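Local structure of putative laminarinase (Phanerochaete chrysosporium, 2W39) at residues I219-D222 with N223-T226. The protein is a secreted family 16 glycoside hydrolase that probably cleaves beta-glucans such as laminarin and lichenin. Residues are numbered along the deposited sequence; the frame is centred on the assembly and turned at random.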
loop_
_atom_site.group_PDB
_atom_site.type_symbol
_atom_site.label_atom_id
_atom_site.label_comp_id
_atom_site.label_asym_id
_atom_site.label_seq_id
_atom_site.Cartn_x
_atom_site.Cartn_y
_atom_site.Cartn_z
ATOM N N ILE A 219 15.368 -10.120 -13.521
ATOM C CA ILE A 219 15.425 -8.664 -13.459
ATOM C C ILE A 219 16.763 -8.229 -12.908
ATOM O O ILE A 219 17.459 -9.015 -12.258
ATOM C CB ILE A 219 14.289 -8.049 -12.597
ATOM C CG1 ILE A 219 14.402 -8.507 -11.130
ATOM C CG2 ILE A 219 12.924 -8.344 -13.213
ATOM C CD1 ILE A 219 13.466 -7.776 -10.174
ATOM N N ASN A 220 17.127 -6.978 -13.184
ATOM C CA ASN A 220 18.343 -6.406 -12.632
ATOM C C ASN A 220 18.069 -4.952 -12.254
ATOM O O ASN A 220 17.904 -4.090 -13.124
ATOM C CB ASN A 220 19.472 -6.497 -13.666
ATOM C CG ASN A 220 20.787 -5.933 -13.160
ATOM O OD1 ASN A 220 20.870 -5.348 -12.084
ATOM N ND2 ASN A 220 21.839 -6.128 -13.948
ATOM N N THR A 221 18.007 -4.682 -10.951
ATOM C CA THR A 221 17.596 -3.366 -10.480
ATOM C C THR A 221 18.655 -2.295 -10.722
ATOM O O THR A 221 18.350 -1.114 -10.595
ATOM C CB THR A 221 17.201 -3.392 -8.986
ATOM O OG1 THR A 221 18.346 -3.788 -8.222
ATOM C CG2 THR A 221 16.069 -4.362 -8.744
ATOM N N ASP A 222 19.881 -2.708 -11.055
ATOM C CA ASP A 222 20.957 -1.773 -11.436
ATOM C C ASP A 222 20.534 -0.881 -12.590
ATOM O O ASP A 222 21.102 0.204 -12.779
ATOM C CB ASP A 222 22.224 -2.529 -11.899
ATOM C CG ASP A 222 22.952 -3.239 -10.771
ATOM O OD1 ASP A 222 23.972 -3.912 -11.064
ATOM O OD2 ASP A 222 22.537 -3.126 -9.598
ATOM N N ASN A 223 19.570 -1.366 -13.369
ATOM C CA ASN A 223 19.115 -0.740 -14.596
ATOM C C ASN A 223 17.879 0.136 -14.446
ATOM O O ASN A 223 17.341 0.622 -15.441
ATOM C CB ASN A 223 18.860 -1.826 -15.652
ATOM C CG ASN A 223 20.132 -2.564 -16.044
ATOM O OD1 ASN A 223 21.226 -1.991 -16.031
ATOM N ND2 ASN A 223 19.995 -3.838 -16.389
ATOM N N TRP A 224 17.441 0.362 -13.208
ATOM C CA TRP A 224 16.134 0.964 -12.977
ATOM C C TRP A 224 16.137 2.468 -12.739
ATOM O O TRP A 224 15.077 3.073 -12.560
ATOM C CB TRP A 224 15.485 0.250 -11.794
ATOM C CG TRP A 224 15.042 -1.153 -12.119
ATOM C CD1 TRP A 224 15.376 -1.917 -13.212
ATOM C CD2 TRP A 224 14.198 -1.962 -11.311
ATOM N NE1 TRP A 224 14.760 -3.142 -13.136
ATOM C CE2 TRP A 224 14.038 -3.202 -11.971
ATOM C CE3 TRP A 224 13.562 -1.768 -10.078
ATOM C CZ2 TRP A 224 13.225 -4.232 -11.458
ATOM C CZ3 TRP A 224 12.776 -2.786 -9.562
ATOM C CH2 TRP A 224 12.604 -4.004 -10.251
ATOM N N GLY A 225 17.311 3.082 -12.750
ATOM C CA GLY A 225 17.411 4.508 -12.459
ATOM C C GLY A 225 17.222 4.813 -10.977
ATOM O O GLY A 225 17.095 3.928 -10.127
ATOM N N THR A 226 17.177 6.095 -10.669
ATOM C CA THR A 226 17.081 6.555 -9.301
ATOM C C THR A 226 15.716 6.217 -8.701
ATOM O O THR A 226 14.687 6.448 -9.332
ATOM C CB THR A 226 17.346 8.057 -9.286
ATOM O OG1 THR A 226 18.696 8.247 -9.702
ATOM C CG2 THR A 226 17.129 8.662 -7.920
HETATM O O HOH W 1 21.764 -5.939 -16.917
HETATM O O HOH W 2 18.749 1.659 -9.697
HETATM O O HOH W 3 19.922 2.493 -13.739
#
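Asn-223 N donates to Asn-220 O over 3.2 Å, a nearly straight bond (162° at the hydrogen), though the donor stands above the carbonyl plane. One residue on, Trp-224 N reaches Thr-221 O at 3.1 Å, and these two i to i+3 bonds wind the chain into a short 3-10 turn. Asn-220 also bonds through its side chain: with CG anti to the backbone N (chi1 -179°), OD1 accepts a hydrogen bond from Asp-222 N, 3.0 Å away, while ND2 shares a water with Asn-223 ND2. Two further waters tie Thr-221 O to Gly-225 O and Asp-222 O to Gly-225 N. Thr-221 CG2 sits over one face of the Trp-224 indole, 3.6 Å from the centroid of the six-membered ring, in a CH-pi contact. Ile-219 CD1 approaches Trp-224 CZ2 obliquely at 3.8 Å. The ring's NE1 bonds to Asp-211, which also accepts from Asn-220 N, and Thr-221 OG1 bonds to Ala-1 N and Glu-190. Cutting Trp-224 back to an alanine is likely to leave the Thr-221 methyl and Ile-219 CD1 facing a gap where the indole had packed, and Asp-211 short of one donor. The Asn-220 side chain forms an Asx turn leading into the 3-10 turn, where edge strand 218-220, paired with strand 2-9, leaves an antiparallel sheet of the GH16 beta-sandwich.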